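Dihydrofolate reductase, putative (Aspergillus flavus, PDB 6DRS) probably catalyses the NADPH-dependent reduction of dihydrofolate to tetrahydrofolate, and is held here with NADP and a diaminoquinazoline-type antifolate in its active site. Local coordinates at residues R46-P51 / S152-G157; K65-D68 / L74-L77. All blocks are in the same frame, centred on the assembly; numbering follows the deposited sequence.

How the contacts relate
From the N terminus, the chain first reaches the end of helix 38-49, which supplies the first half of contact 1. It then runs through strand 57-63 into helix 64-69, where contact 2 begins, and only five residues separate 65-68 from 74-77 in the loop leading to strand 81-85. Contact 1 closes much later, when strand 150-157 returns beside strand 57-63; contact 2 is therefore nested inside its loop. The first ties a helix to the central sheet, the second a helix to its following loop. Their centres lie about 14 Å apart, yet G157 C and T66 OG1 meet at 3.4 Å, and residues of both touch the antifolate and NADP.

Contact 1 (R46-P51 / S152-G157); sequences RVTTRP and SVFVIG. With H8A (3-{[(3R)-7,9-diamino-3-methyl-2,3-dihydrofuro[2,3-f]quinazolin-4-yl]oxy}benzonitrile), chain G; SO4 (sulfate ion), chain D.
Beside the antifolate pocket, V47 and T48 in the last turn of helix 38-49 pack on F154 of strand 150-157. No direct hydrogen bond joins the segments; the contact is van der Waals, closest between V47 O and F154 CZ at 3.6 Å. CG1 of V47 approaches CZ of F154 to 3.9 Å, its side chain crossing the phenylalanine at about a right angle. T48 covers one ring face: its CG2 sits toward the rim, 4.2 Å from F154 CG, and its CA makes an off-centre CH-pi contact, 29° from the ring normal. The T48 hydroxyl is engaged by F44 O and R80. This joins a helix to the central mixed sheet of the dihydrofolate reductase fold, where F154 lies on a strand flanked by strands 7-17 and 57-63. Two residues further on, I156 O accepts a weak hydrogen bond of 3.3 Å from N12 of the inhibitor, which is also hydrogen-bonded to D40 OD1 and I10 O. At the other end, a water bridges R50 O, 2.6 Å away, and S152 OG. The R50 chain bends at chi3 (-72°), and NE and NH1 grip two oxygens of a sulfate ion, probably from the crystallisation liquor, edge-on, NE to O4 at 2.8 Å; E225 also pairs with NH1.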
loop_
_atom_site.group_PDB
_atom_site.type_symbol
_atom_site.label_atom_id
_atom_site.label_comp_id
_atom_site.label_asym_id
_atom_site.label_seq_id
_atom_site.Cartn_x
_atom_site.Cartn_y
_atom_site.Cartn_z
ATOM N N ARG A 46 2.236 -9.165 2.498
ATOM C CA ARG A 46 3.431 -9.902 2.019
ATOM C C ARG A 46 4.253 -9.012 1.095
ATOM O O ARG A 46 5.452 -8.933 1.243
ATOM C CB ARG A 46 3.085 -11.190 1.269
ATOM C CG ARG A 46 2.420 -12.235 2.142
ATOM C CD ARG A 46 2.381 -13.512 1.320
ATOM N NE ARG A 46 1.683 -13.311 0.053
ATOM C CZ ARG A 46 0.367 -13.377 -0.123
ATOM N NH1 ARG A 46 -0.430 -13.762 0.861
ATOM N NH2 ARG A 46 -0.147 -13.085 -1.299
ATOM N N VAL A 47 3.597 -8.354 0.147
ATOM C CA VAL A 47 4.289 -7.536 -0.809
ATOM C C VAL A 47 4.974 -6.341 -0.142
ATOM O O VAL A 47 6.117 -6.043 -0.479
ATOM C CB VAL A 47 3.358 -7.148 -1.966
ATOM C CG1 VAL A 47 3.979 -6.087 -2.871
ATOM C CG2 VAL A 47 2.999 -8.420 -2.733
ATOM N N THR A 48 4.310 -5.654 0.780
ATOM C CA THR A 48 4.910 -4.403 1.314
ATOM C C THR A 48 6.017 -4.745 2.315
ATOM O O THR A 48 6.888 -3.921 2.570
ATOM C CB THR A 48 3.863 -3.511 1.991
ATOM O OG1 THR A 48 3.197 -4.314 2.972
ATOM C CG2 THR A 48 2.888 -2.882 1.021
ATOM N N THR A 49 5.980 -5.937 2.883
ATOM C CA THR A 49 6.965 -6.374 3.891
ATOM C C THR A 49 8.227 -6.947 3.225
ATOM O O THR A 49 9.348 -6.665 3.673
ATOM C CB THR A 49 6.354 -7.406 4.844
ATOM O OG1 THR A 49 5.138 -6.817 5.318
ATOM C CG2 THR A 49 7.267 -7.692 6.016
ATOM N N ARG A 50 8.042 -7.705 2.148
ATOM C CA ARG A 50 9.090 -8.510 1.511
ATOM C C ARG A 50 10.294 -7.650 1.084
ATOM O O ARG A 50 10.197 -6.881 0.108
ATOM C CB ARG A 50 8.470 -9.178 0.283
ATOM C CG ARG A 50 9.397 -10.155 -0.412
ATOM C CD ARG A 50 8.816 -10.896 -1.604
ATOM N NE ARG A 50 7.861 -11.881 -1.107
ATOM C CZ ARG A 50 6.551 -11.881 -1.367
ATOM N NH1 ARG A 50 5.773 -12.788 -0.799
ATOM N NH2 ARG A 50 6.021 -10.994 -2.194
ATOM N N PRO A 51 11.467 -7.822 1.741
ATOM C CA PRO A 51 12.710 -7.099 1.413
ATOM C C PRO A 51 13.255 -7.530 0.042
ATOM O O PRO A 51 13.168 -8.710 -0.318
ATOM C CB PRO A 51 13.720 -7.547 2.478
ATOM C CG PRO A 51 12.861 -8.064 3.596
ATOM C CD PRO A 51 11.746 -8.758 2.848
ATOM N N SER A 152 12.524 -1.724 -0.515
ATOM C CA SER A 152 11.630 -1.103 -1.532
ATOM C C SER A 152 10.768 0.012 -0.903
ATOM O O SER A 152 10.406 -0.063 0.258
ATOM C CB SER A 152 10.777 -2.144 -2.151
ATOM O OG SER A 152 11.599 -3.180 -2.652
ATOM N N VAL A 153 10.449 1.044 -1.675
ATOM C CA VAL A 153 9.540 2.111 -1.209
ATOM C C VAL A 153 8.196 1.988 -1.944
ATOM O O VAL A 153 8.117 1.982 -3.181
ATOM C CB VAL A 153 10.162 3.509 -1.369
ATOM C CG1 VAL A 153 9.202 4.608 -0.921
ATOM C CG2 VAL A 153 11.487 3.604 -0.625
ATOM N N PHE A 154 7.145 1.905 -1.150
ATOM C CA PHE A 154 5.785 1.823 -1.639
ATOM C C PHE A 154 5.038 3.088 -1.231
ATOM O O PHE A 154 5.186 3.543 -0.092
ATOM C CB PHE A 154 5.052 0.659 -0.973
ATOM C CG PHE A 154 5.528 -0.673 -1.469
ATOM C CD1 PHE A 154 5.025 -1.205 -2.645
ATOM C CD2 PHE A 154 6.547 -1.352 -0.805
ATOM C CE1 PHE A 154 5.502 -2.415 -3.129
ATOM C CE2 PHE A 154 7.007 -2.576 -1.280
ATOM C CZ PHE A 154 6.484 -3.105 -2.441
ATOM N N VAL A 155 4.244 3.632 -2.150
ATOM C CA VAL A 155 3.244 4.650 -1.784
ATOM C C VAL A 155 1.899 3.943 -1.588
ATOM O O VAL A 155 1.365 3.398 -2.557
ATOM C CB VAL A 155 3.142 5.723 -2.874
ATOM C CG1 VAL A 155 1.956 6.664 -2.634
ATOM C CG2 VAL A 155 4.441 6.499 -2.984
ATOM N N ILE A 156 1.408 3.904 -0.344
ATOM C CA ILE A 156 0.243 3.076 -0.014
ATOM C C ILE A 156 -1.054 3.900 0.075
ATOM O O ILE A 156 -2.081 3.338 0.509
ATOM C CB ILE A 156 0.475 2.208 1.246
ATOM C CG1 ILE A 156 0.498 3.032 2.545
ATOM C CG2 ILE A 156 1.759 1.411 1.049
ATOM C CD1 ILE A 156 0.151 2.243 3.783
ATOM N N GLY A 157 -1.047 5.167 -0.363
ATOM C CA GLY A 157 -2.273 5.963 -0.314
ATOM C C GLY A 157 -2.300 7.054 0.759
ATOM O O GLY A 157 -1.323 7.265 1.497
HETATM C C2 H8A G . -5.247 -2.075 3.202
HETATM C C3 H8A G . -5.289 -2.925 2.092
HETATM C C4 H8A G . -4.658 -2.540 0.890
HETATM C C5 H8A G . -4.005 -1.292 0.780
HETATM C C6 H8A G . -3.972 -0.473 1.933
HETATM C C7 H8A G . -4.596 -0.860 3.087
HETATM C C8 H8A G . -3.386 -0.964 -0.406
HETATM O O1 H8A G . -5.840 -2.427 4.376
HETATM C C10 H8A G . -4.057 -2.991 -1.352
HETATM C C14 H8A G . -5.153 -2.897 5.482
HETATM C C15 H8A G . -5.787 -2.842 6.742
HETATM C C16 H8A G . -5.113 -3.315 7.881
HETATM C C17 H8A G . -3.814 -3.840 7.753
HETATM C C18 H8A G . -3.149 -3.915 6.512
HETATM N N9 H8A G . -3.435 -1.810 -1.459
HETATM N N11 H8A G . -4.686 -3.343 -0.210
HETATM N N12 H8A G . -2.667 0.301 -0.509
HETATM N N13 H8A G . -4.131 -3.938 -2.469
HETATM C C19 H8A G . -3.844 -3.428 5.383
HETATM C C20 H8A G . -1.907 -4.415 6.418
HETATM N N21 H8A G . -0.779 -4.815 6.359
HETATM C C22 H8A G . -4.459 0.155 4.127
HETATM C C23 H8A G . -3.835 1.306 3.333
HETATM O O24 H8A G . -3.382 0.759 2.081
HETATM C C25 H8A G . -3.349 -0.272 5.063
HETATM S S SO4 D . 8.631 -14.694 0.654
HETATM O O1 SO4 D . 9.083 -14.995 -0.726
HETATM O O2 SO4 D . 9.199 -15.664 1.619
HETATM O O3 SO4 D . 7.155 -14.823 0.728
HETATM O O4 SO4 D . 9.051 -13.313 0.992
HETATM O O HOH W 1 10.959 -6.312 -2.279
#

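Contact 2 (K65-D68 / L74-L77); sequences KTYD and LRPL. With NAP (NADP nicotinamide-adenine-dinucleotide phosphate), chain H.
A cis peptide bond links R75 to P76, and the residues on both sides of it pack against one side chain, Y67 of helix 64-69. The R75 chain, extended from CG to NE, crosses the tyrosine at about a right angle and lays CD over one ring face, with CG near the phenolic oxygen. CD stands 3.8 Å from the ring centroid and 20° off the normal, which defines a CH-pi contact. Further along, NE comes within 3.4 Å of Y67 CE2, but the guanidinium is turned 50° from the ring plane, so the two groups are not stacked. P76 lies side by side with Y67, its CG 3.7 Å from the phenolic OH. With CG anti to the backbone N (chi1 -179°), the ring of Y67 reaches this loop, which belongs to the beta-alpha-beta crossover from strand 57-63 to strand 81-85. E99 of helix 89-116 binds both partners: OE1 is hydrogen-bonded to Y67 OH, and OE2 forms a salt bridge with R75 NH2. R75 NH1 lies 3.2 Å from D68 O at too poor an angle for a bond, and is hydrogen-bonded instead to V70 O. D68 OD1 sits over a guanidinium face, 4.3 Å from R75 NH2, so only charge attraction is plausible there; D68 forms its salt bridges with R95 through OD1 and R64 through OD2. One residue before Y67 on the helix, T66 OG1 gives a short 2.5 Å hydrogen bond to O1A of NADP, while the backbone N of T66 adds a weak one to the same oxygen.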
loop_
_atom_site.group_PDB
_atom_site.type_symbol
_atom_site.label_atom_id
_atom_site.label_comp_id
_atom_site.label_asym_id
_atom_site.label_seq_id
_atom_site.Cartn_x
_atom_site.Cartn_y
_atom_site.Cartn_z
ATOM N N LYS A 65 -4.498 10.407 6.807
ATOM C CA LYS A 65 -5.827 9.802 6.931
ATOM C C LYS A 65 -5.737 8.285 6.728
ATOM O O LYS A 65 -6.427 7.509 7.419
ATOM C CB LYS A 65 -6.818 10.459 5.966
ATOM C CG LYS A 65 -7.419 11.759 6.480
ATOM C CD LYS A 65 -8.012 12.590 5.367
ATOM C CE LYS A 65 -8.910 13.714 5.830
ATOM N NZ LYS A 65 -8.881 14.815 4.836
ATOM N N THR A 66 -4.870 7.857 5.817
ATOM C CA THR A 66 -4.655 6.426 5.605
ATOM C C THR A 66 -3.994 5.826 6.846
ATOM O O THR A 66 -4.394 4.756 7.314
ATOM C CB THR A 66 -3.836 6.158 4.336
ATOM O OG1 THR A 66 -4.584 6.645 3.220
ATOM C CG2 THR A 66 -3.545 4.685 4.151
ATOM N N TYR A 67 -3.015 6.535 7.413
ATOM C CA TYR A 67 -2.497 6.066 8.713
ATOM C C TYR A 67 -3.655 5.837 9.691
ATOM O O TYR A 67 -3.753 4.781 10.303
ATOM C CB TYR A 67 -1.444 7.011 9.287
ATOM C CG TYR A 67 -0.884 6.530 10.602
ATOM C CD1 TYR A 67 0.092 5.538 10.652
ATOM C CD2 TYR A 67 -1.318 7.069 11.808
ATOM C CE1 TYR A 67 0.623 5.103 11.859
ATOM C CE2 TYR A 67 -0.817 6.624 13.025
ATOM C CZ TYR A 67 0.174 5.653 13.049
ATOM O OH TYR A 67 0.695 5.234 14.241
ATOM N N ASP A 68 -4.546 6.826 9.808
ATOM C CA ASP A 68 -5.658 6.771 10.784
ATOM C C ASP A 68 -6.632 5.643 10.433
ATOM O O ASP A 68 -7.237 5.070 11.325
ATOM C CB ASP A 68 -6.354 8.126 10.910
ATOM C CG ASP A 68 -5.544 9.141 11.693
ATOM O OD1 ASP A 68 -4.566 8.723 12.343
ATOM O OD2 ASP A 68 -5.891 10.349 11.645
ATOM N N LEU A 74 -3.174 -2.174 15.500
ATOM C CA LEU A 74 -2.381 -2.739 14.432
ATOM C C LEU A 74 -1.369 -1.702 13.937
ATOM O O LEU A 74 -0.547 -1.994 13.085
ATOM C CB LEU A 74 -3.303 -3.182 13.289
ATOM C CG LEU A 74 -4.162 -4.428 13.527
ATOM C CD1 LEU A 74 -4.406 -5.158 12.212
ATOM C CD2 LEU A 74 -3.539 -5.385 14.539
ATOM N N ARG A 75 -1.368 -0.493 14.458
ATOM C CA ARG A 75 -0.466 0.446 13.817
ATOM C C ARG A 75 0.547 1.014 14.833
ATOM O O ARG A 75 0.287 0.960 16.043
ATOM C CB ARG A 75 -1.280 1.508 13.073
ATOM C CG ARG A 75 -1.599 2.738 13.904
ATOM C CD ARG A 75 -2.708 3.562 13.298
ATOM N NE ARG A 75 -3.094 4.505 14.333
ATOM C CZ ARG A 75 -4.328 4.944 14.549
ATOM N NH1 ARG A 75 -5.336 4.474 13.832
ATOM N NH2 ARG A 75 -4.542 5.852 15.487
ATOM N N PRO A 76 1.693 1.552 14.376
ATOM C CA PRO A 76 2.173 1.495 12.969
ATOM C C PRO A 76 2.361 0.040 12.503
ATOM O O PRO A 76 2.565 -0.846 13.319
ATOM C CB PRO A 76 3.513 2.252 12.963
ATOM C CG PRO A 76 3.569 2.961 14.304
ATOM C CD PRO A 76 2.777 2.055 15.216
ATOM N N LEU A 77 2.197 -0.213 11.211
ATOM C CA LEU A 77 2.120 -1.594 10.699
ATOM C C LEU A 77 3.504 -2.272 10.814
ATOM O O LEU A 77 4.542 -1.683 10.453
ATOM C CB LEU A 77 1.646 -1.499 9.242
ATOM C CG LEU A 77 0.144 -1.238 9.060
ATOM C CD1 LEU A 77 -0.158 -1.000 7.591
ATOM C CD2 LEU A 77 -0.672 -2.425 9.567
HETATM P PA NAP H . -4.791 10.543 2.384
HETATM O O1A NAP H . -4.570 9.180 2.978
HETATM O O2A NAP H . -4.269 11.076 1.100
HETATM O O5B NAP H . -4.437 11.631 3.537
HETATM C C5B NAP H . -4.779 13.029 3.458
HETATM C C4B NAP H . -3.953 13.699 4.536
HETATM O O4B NAP H . -2.567 13.572 4.209
HETATM C C3B NAP H . -4.177 15.199 4.656
HETATM O O3B NAP H . -5.298 15.477 5.509
HETATM C C2B NAP H . -2.862 15.659 5.259
HETATM O O2B NAP H . -2.788 15.254 6.624
HETATM C C1B NAP H . -1.846 14.754 4.588
HETATM N N9A NAP H . -1.332 15.361 3.373
HETATM C C8A NAP H . -1.909 15.131 2.183
HETATM N N7A NAP H . -1.246 15.803 1.219
HETATM C C5A NAP H . -0.221 16.469 1.794
HETATM C C6A NAP H . 0.856 17.365 1.315
HETATM N N6A NAP H . 0.917 17.620 0.001
HETATM N N1A NAP H . 1.748 17.885 2.186
HETATM C C2A NAP H . 1.641 17.575 3.491
HETATM N N3A NAP H . 0.675 16.760 3.995
HETATM C C4A NAP H . -0.282 16.183 3.224
HETATM O O3 NAP H . -6.415 10.762 2.485
HETATM P PN NAP H . -7.564 10.503 1.357
HETATM O O1N NAP H . -7.117 10.901 0.013
HETATM O O2N NAP H . -8.771 11.146 2.003
HETATM O O5D NAP H . -7.744 8.916 1.424
HETATM C C5D NAP H . -8.117 8.279 2.620
HETATM C C4D NAP H . -9.160 7.288 2.152
HETATM O O4D NAP H . -8.583 6.496 1.113
HETATM C C3D NAP H . -9.673 6.337 3.207
HETATM O O3D NAP H . -11.073 6.093 2.907
HETATM C C2D NAP H . -8.848 5.103 2.959
HETATM O O2D NAP H . -9.529 3.958 3.408
HETATM C C1D NAP H . -8.687 5.111 1.455
HETATM N N1N NAP H . -7.503 4.348 1.006
HETATM C C2N NAP H . -7.707 3.283 0.197
HETATM C C3N NAP H . -6.637 2.486 -0.258
HETATM C C7N NAP H . -6.904 1.300 -1.183
HETATM O O7N NAP H . -5.971 0.659 -1.678
HETATM N N7N NAP H . -8.185 0.975 -1.438
HETATM C C4N NAP H . -5.337 2.800 0.186
HETATM C C5N NAP H . -5.168 3.902 1.027
HETATM C C6N NAP H . -6.264 4.661 1.443
HETATM P P2B NAP H . -3.169 16.266 7.817
HETATM O O1X NAP H . -4.668 16.507 7.699
HETATM O O2X NAP H . -2.926 15.419 9.049
HETATM O O3X NAP H . -2.300 17.423 7.428
#